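Local structure of AgaA (Rhizobium radiobacter, 6HLX) at residues L243-N246 and P251-K254; T247-F252 and D371-V376. The protein binds the opine agropinic acid as the periplasmic substrate-binding protein of an ABC transporter and so serves its import into the bacterium. One frame throughout, in Å; residues are numbered along the deposited sequence.

Contact 1: L243-N246 and P251-K254. With G9Z (agropinic acid), chain E.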
loop_
_atom_site.group_PDB
_atom_site.type_symbol
_atom_site.label_atom_id
_atom_site.label_comp_id
_atom_site.label_asym_id
_atom_site.label_seq_id
_atom_site.Cartn_x
_atom_site.Cartn_y
_atom_site.Cartn_z
ATOM N N LEU A 243 -3.356 8.735 -11.441
ATOM C CA LEU A 243 -4.350 7.920 -12.133
ATOM C C LEU A 243 -3.735 6.631 -12.635
ATOM O O LEU A 243 -2.608 6.640 -13.141
ATOM C CB LEU A 243 -4.901 8.693 -13.359
ATOM C CG LEU A 243 -5.792 9.916 -13.083
ATOM C CD1 LEU A 243 -5.940 10.758 -14.340
ATOM C CD2 LEU A 243 -7.204 9.479 -12.593
ATOM N N GLN A 244 -4.525 5.560 -12.572
ATOM C CA GLN A 244 -4.252 4.252 -13.172
ATOM C C GLN A 244 -5.261 4.141 -14.302
ATOM O O GLN A 244 -6.431 4.508 -14.120
ATOM C CB GLN A 244 -4.481 3.109 -12.165
ATOM C CG GLN A 244 -3.393 3.045 -11.118
ATOM C CD GLN A 244 -3.841 2.309 -9.896
ATOM O OE1 GLN A 244 -4.120 2.936 -8.874
ATOM N NE2 GLN A 244 -3.957 0.975 -9.974
ATOM N N PHE A 245 -4.816 3.653 -15.456
ATOM C CA PHE A 245 -5.659 3.529 -16.654
ATOM C C PHE A 245 -5.846 2.075 -17.061
ATOM O O PHE A 245 -4.856 1.329 -17.145
ATOM C CB PHE A 245 -4.984 4.260 -17.843
ATOM C CG PHE A 245 -4.717 5.734 -17.624
ATOM C CD1 PHE A 245 -3.525 6.165 -17.064
ATOM C CD2 PHE A 245 -5.657 6.689 -17.985
ATOM C CE1 PHE A 245 -3.272 7.530 -16.878
ATOM C CE2 PHE A 245 -5.408 8.049 -17.784
ATOM C CZ PHE A 245 -4.232 8.457 -17.195
ATOM N N ASN A 246 -7.079 1.690 -17.418
ATOM C CA ASN A 246 -7.282 0.361 -17.975
ATOM C C ASN A 246 -6.952 0.504 -19.464
ATOM O O ASN A 246 -7.709 1.146 -20.222
ATOM C CB ASN A 246 -8.718 -0.109 -17.792
ATOM C CG ASN A 246 -8.940 -1.513 -18.258
ATOM O OD1 ASN A 246 -8.255 -2.003 -19.160
ATOM N ND2 ASN A 246 -9.900 -2.201 -17.641
ATOM N N PRO A 251 -9.034 4.630 -25.933
ATOM C CA PRO A 251 -8.248 5.879 -25.795
ATOM C C PRO A 251 -7.048 5.762 -24.833
ATOM O O PRO A 251 -5.982 6.319 -25.097
ATOM C CB PRO A 251 -9.289 6.882 -25.259
ATOM C CG PRO A 251 -10.586 6.379 -25.791
ATOM C CD PRO A 251 -10.475 4.888 -25.701
ATOM N N PHE A 252 -7.199 4.971 -23.759
ATOM C CA PHE A 252 -6.146 4.799 -22.741
ATOM C C PHE A 252 -5.037 3.829 -23.136
ATOM O O PHE A 252 -4.137 3.593 -22.340
ATOM C CB PHE A 252 -6.772 4.398 -21.395
ATOM C CG PHE A 252 -7.645 5.465 -20.788
ATOM C CD1 PHE A 252 -7.485 6.805 -21.136
ATOM C CD2 PHE A 252 -8.570 5.146 -19.805
ATOM C CE1 PHE A 252 -8.302 7.790 -20.579
ATOM C CE2 PHE A 252 -9.361 6.134 -19.224
ATOM C CZ PHE A 252 -9.212 7.448 -19.602
ATOM N N SER A 253 -5.118 3.235 -24.334
ATOM C CA SER A 253 -4.047 2.370 -24.831
ATOM C C SER A 253 -2.998 3.261 -25.499
ATOM O O SER A 253 -1.949 2.765 -25.908
ATOM C CB SER A 253 -4.592 1.387 -25.862
ATOM O OG SER A 253 -4.957 2.037 -27.068
ATOM N N LYS A 254 -3.305 4.572 -25.641
ATOM C CA LYS A 254 -2.457 5.527 -26.349
ATOM C C LYS A 254 -1.621 6.426 -25.446
ATOM O O LYS A 254 -2.194 7.222 -24.706
ATOM C CB LYS A 254 -3.290 6.379 -27.330
ATOM C CG LYS A 254 -4.019 5.535 -28.368
ATOM C CD LYS A 254 -5.054 6.319 -29.138
ATOM C CE LYS A 254 -5.907 5.432 -30.026
ATOM N NZ LYS A 254 -5.112 4.738 -31.076
HETATM O OAM G9Z E . -6.821 1.977 1.567
HETATM C CAB G9Z E . -7.001 3.101 1.078
HETATM C CAC G9Z E . -8.116 3.902 1.399
HETATM C CB G9Z E . -7.944 5.224 0.590
HETATM C CA G9Z E . -6.751 4.979 -0.319
HETATM C C G9Z E . -5.791 6.035 -0.207
HETATM O O G9Z E . -4.938 5.985 0.722
HETATM N N G9Z E . -6.242 3.633 0.103
HETATM C CAG G9Z E . -4.967 3.005 -0.419
HETATM C CAH G9Z E . -5.211 2.367 -1.788
HETATM O OAP G9Z E . -5.555 3.426 -2.681
HETATM C CAI G9Z E . -3.984 1.620 -2.319
HETATM O OAQ G9Z E . -3.393 0.855 -1.237
HETATM C CAJ G9Z E . -4.369 0.604 -3.446
HETATM O OAR G9Z E . -3.186 -0.075 -3.905
HETATM C CAK G9Z E . -5.161 1.175 -4.647
HETATM O OAT G9Z E . -5.681 0.089 -5.440
HETATM C CAL G9Z E . -4.333 2.152 -5.494
HETATM O OAS G9Z E . -5.165 2.749 -6.513
HETATM O OXT G9Z E . -5.867 6.990 -1.027
#
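Phe-245 turns the edge of its ring onto the face of Phe-252, a T-shaped aromatic pair. The planes stand at 69° and the centroids are 4.9 Å apart. The touching atom is Phe-245 CD2, which sits over the centre of the Phe-252 ring. It lies 3.6 Å from Phe-252 CD1 and about as near to CG. The neighbouring CE2 of Phe-245 reaches the CE1 side of the same ring at 4.0 Å. From each CA the bond to CB heads toward the other segment. In each, CG is anti to the carbonyl carbon (chi1 -59° in Phe-245, -65° in Phe-252), which sets the Phe-245 edge over the Phe-252 face. Nearer the backbone the CB atoms of Phe-245 and Phe-252 also meet, at 4.0 Å. Asn-246 adds its carbonyl O, 3.6 Å from Phe-252 CB and near the plane of that ring, at its edge. Ile-261 of helix 255-264 touches both rings.

The same strand faces the ligand through Gln-244. Its chain is extended beyond CG and carries OE1 to agropinic acid, where it accepts a hydrogen bond of 2.6 Å from hydroxyl OAS. The NE2 of Gln-244 is bonded to the carbonyls of Thr-402 and Asn-404, which fixes the rotation of the amide and presents OE1 to the ligand. Consecutive residues of the strand thus face opposite ways: Gln-244 to the ligand, Phe-245 to Phe-252. The aromatic contact is apolar and buried, and it packs the turn after the strand against the strand's end. The polar contact of Gln-244 serves ligand recognition.

Contact 2: T247-F252 and D371-V376. With EDO (1,2-ethanediol), chain B.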
loop_
_atom_site.group_PDB
_atom_site.type_symbol
_atom_site.label_atom_id
_atom_site.label_comp_id
_atom_site.label_asym_id
_atom_site.label_seq_id
_atom_site.Cartn_x
_atom_site.Cartn_y
_atom_site.Cartn_z
ATOM N N THR A 247 -5.828 -0.096 -19.886
ATOM C CA THR A 247 -5.360 0.043 -21.269
ATOM C C THR A 247 -6.210 -0.732 -22.301
ATOM O O THR A 247 -5.968 -0.579 -23.517
ATOM C CB THR A 247 -3.871 -0.267 -21.399
ATOM O OG1 THR A 247 -3.666 -1.660 -21.212
ATOM C CG2 THR A 247 -2.993 0.582 -20.471
ATOM N N LYS A 248 -7.236 -1.487 -21.851
ATOM C CA LYS A 248 -8.205 -2.126 -22.774
ATOM C C LYS A 248 -9.278 -1.113 -23.200
ATOM O O LYS A 248 -9.989 -1.344 -24.187
ATOM C CB LYS A 248 -8.819 -3.412 -22.200
ATOM C CG LYS A 248 -7.861 -4.585 -22.301
ATOM C CD LYS A 248 -8.504 -5.916 -21.952
ATOM C CE LYS A 248 -7.622 -7.062 -22.400
ATOM N NZ LYS A 248 -8.160 -8.378 -21.968
ATOM N N PHE A 249 -9.354 0.044 -22.498
ATOM C CA PHE A 249 -10.250 1.137 -22.897
ATOM C C PHE A 249 -9.448 1.833 -23.989
ATOM O O PHE A 249 -8.398 2.423 -23.708
ATOM C CB PHE A 249 -10.587 2.070 -21.714
ATOM C CG PHE A 249 -11.535 3.196 -22.071
ATOM C CD1 PHE A 249 -12.883 2.946 -22.311
ATOM C CD2 PHE A 249 -11.083 4.507 -22.151
ATOM C CE1 PHE A 249 -13.758 3.993 -22.637
ATOM C CE2 PHE A 249 -11.955 5.553 -22.474
ATOM C CZ PHE A 249 -13.285 5.290 -22.718
ATOM N N GLU A 250 -9.885 1.675 -25.253
ATOM C CA GLU A 250 -9.137 2.109 -26.436
ATOM C C GLU A 250 -8.406 3.484 -26.295
ATOM O O GLU A 250 -7.190 3.474 -26.484
ATOM C CB GLU A 250 -9.991 2.052 -27.708
ATOM C CG GLU A 250 -9.149 2.229 -28.964
ATOM C CD GLU A 250 -9.677 1.625 -30.253
ATOM O OE1 GLU A 250 -10.830 1.135 -30.271
ATOM O OE2 GLU A 250 -8.924 1.643 -31.253
ATOM N N PRO A 251 -9.034 4.630 -25.933
ATOM C CA PRO A 251 -8.248 5.879 -25.795
ATOM C C PRO A 251 -7.048 5.762 -24.833
ATOM O O PRO A 251 -5.982 6.319 -25.097
ATOM C CB PRO A 251 -9.289 6.882 -25.259
ATOM C CG PRO A 251 -10.586 6.379 -25.791
ATOM C CD PRO A 251 -10.475 4.888 -25.701
ATOM N N PHE A 252 -7.199 4.971 -23.759
ATOM C CA PHE A 252 -6.146 4.799 -22.741
ATOM C C PHE A 252 -5.037 3.829 -23.136
ATOM O O PHE A 252 -4.137 3.593 -22.340
ATOM C CB PHE A 252 -6.772 4.398 -21.395
ATOM C CG PHE A 252 -7.645 5.465 -20.788
ATOM C CD1 PHE A 252 -7.485 6.805 -21.136
ATOM C CD2 PHE A 252 -8.570 5.146 -19.805
ATOM C CE1 PHE A 252 -8.302 7.790 -20.579
ATOM C CE2 PHE A 252 -9.361 6.134 -19.224
ATOM C CZ PHE A 252 -9.212 7.448 -19.602
ATOM N N ASP A 371 -12.327 -3.649 -13.350
ATOM C CA ASP A 371 -13.673 -3.249 -13.755
ATOM C C ASP A 371 -13.823 -1.719 -13.727
ATOM O O ASP A 371 -14.608 -1.166 -12.949
ATOM C CB ASP A 371 -14.734 -3.952 -12.894
ATOM C CG ASP A 371 -16.159 -3.720 -13.356
ATOM O OD1 ASP A 371 -16.347 -3.232 -14.509
ATOM O OD2 ASP A 371 -17.087 -4.003 -12.568
ATOM N N TYR A 372 -13.062 -1.038 -14.588
ATOM C CA TYR A 372 -13.067 0.419 -14.675
ATOM C C TYR A 372 -12.372 0.857 -15.958
ATOM O O TYR A 372 -11.663 0.046 -16.551
ATOM C CB TYR A 372 -12.352 1.026 -13.439
ATOM C CG TYR A 372 -10.879 0.690 -13.270
ATOM C CD1 TYR A 372 -9.893 1.466 -13.880
ATOM C CD2 TYR A 372 -10.463 -0.320 -12.399
ATOM C CE1 TYR A 372 -8.538 1.228 -13.656
ATOM C CE2 TYR A 372 -9.105 -0.596 -12.203
ATOM C CZ TYR A 372 -8.144 0.190 -12.824
ATOM O OH TYR A 372 -6.802 -0.004 -12.578
ATOM N N ASP A 373 -12.542 2.145 -16.354
ATOM C CA ASP A 373 -11.876 2.769 -17.520
ATOM C C ASP A 373 -10.571 3.399 -16.971
ATOM O O ASP A 373 -9.484 3.133 -17.476
ATOM C CB ASP A 373 -12.777 3.853 -18.134
ATOM C CG ASP A 373 -14.093 3.345 -18.714
ATOM O OD1 ASP A 373 -14.178 2.143 -19.025
ATOM O OD2 ASP A 373 -15.045 4.154 -18.832
ATOM N N PHE A 374 -10.697 4.201 -15.904
ATOM C CA PHE A 374 -9.558 4.741 -15.148
ATOM C C PHE A 374 -9.962 4.996 -13.728
ATOM O O PHE A 374 -11.156 5.030 -13.430
ATOM C CB PHE A 374 -8.847 5.942 -15.807
ATOM C CG PHE A 374 -9.509 7.298 -15.919
ATOM C CD1 PHE A 374 -10.879 7.408 -16.182
ATOM C CD2 PHE A 374 -8.738 8.463 -15.937
ATOM C CE1 PHE A 374 -11.466 8.660 -16.407
ATOM C CE2 PHE A 374 -9.327 9.716 -16.161
ATOM C CZ PHE A 374 -10.687 9.803 -16.395
ATOM N N THR A 375 -8.978 5.047 -12.816
ATOM C CA THR A 375 -9.287 5.199 -11.383
ATOM C C THR A 375 -8.335 6.146 -10.710
ATOM O O THR A 375 -7.169 6.231 -11.114
ATOM C CB THR A 375 -9.335 3.825 -10.658
ATOM O OG1 THR A 375 -9.774 3.992 -9.295
ATOM C CG2 THR A 375 -7.963 3.088 -10.628
ATOM N N VAL A 376 -8.860 6.912 -9.741
ATOM C CA VAL A 376 -8.030 7.779 -8.900
ATOM C C VAL A 376 -7.088 6.838 -8.112
ATOM O O VAL A 376 -7.527 5.859 -7.490
ATOM C CB VAL A 376 -8.888 8.654 -7.959
ATOM C CG1 VAL A 376 -8.030 9.353 -6.904
ATOM C CG2 VAL A 376 -9.687 9.678 -8.774
HETATM C C1 EDO B . -12.585 -2.101 -21.037
HETATM O O1 EDO B . -13.184 -1.436 -22.132
HETATM C C2 EDO B . -11.990 -1.046 -20.073
HETATM O O2 EDO B . -13.022 -0.274 -19.480
#
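This is a mixed aromatic and carboxylate packing contact. It joins the turn after strand 240-245 to the start of strand 374-379, at one end of the two central strands of a six-stranded mixed sheet. Asp-373 lies over one face of the Phe-249 ring. The carboxylate and ring planes are 22° apart, so the two flat groups are stacked, offset toward the ring's rim. Asp-373 OD1 comes to 3.6 Å from Phe-249 CD1. Asp-373 CB makes a CH-pi contact, 4.3 Å from the centroid of the Phe-249 ring. Phe-249 has CG anti to its own N (chi1 -179°), which sends the ring out to Asp-373. Pro-251 CD packs on the opposite face of this ring and holds it in a sandwich.

Phe-252 brings a different part of its ring here. Its CD2 edge lies 3.2 Å from the carbonyl O of Asp-373, near the ring plane. Its far end meets Phe-374, with CE2 3.5 Å from Phe-374 CB and CZ over the centre of the Phe-374 ring. The two rings are oblique, with planes at 53°. Phe-249 CD2 lies over a face of Phe-252, offset toward the rim.

The Asp-373 carboxylate has polar partners on both oxygens. OD1 accepts a 2.7 Å hydrogen bond from O2 of a 1,2-ethanediol molecule, probably from the crystallisation liquor. OD2 is bonded to the backbone N of Arg-325. That bond ties Asp-373 to strand 322-327, whose Val-324 touches both Phe-249 and Asp-373. Phe-374 packs on Leu-326 of the same strand, on Leu-243 of strand 240-245 and on Leu-346 of helix 333-347.

The centres of contacts 1 and 2 are about 5 Å apart, and both share Pro-251 and Phe-252. Along the chain, strand 240-245 runs into the turn 247-254, which leads to helix 255-264. Strand 374-379 follows more than a hundred residues later, yet it lies antiparallel beside strand 240-245 in the same mixed sheet. Probable backbone hydrogen bonds join the two contacts directly, from Asn-246 N to Asp-373 O (2.8 Å) and from Thr-375 N to Gln-244 O (2.9 Å). Phe-252, shared by both contacts, packs against residues of both strands. Together the contacts close one end of this strand pair, which also carries Gln-244 and Val-376 to the agropinic acid pocket.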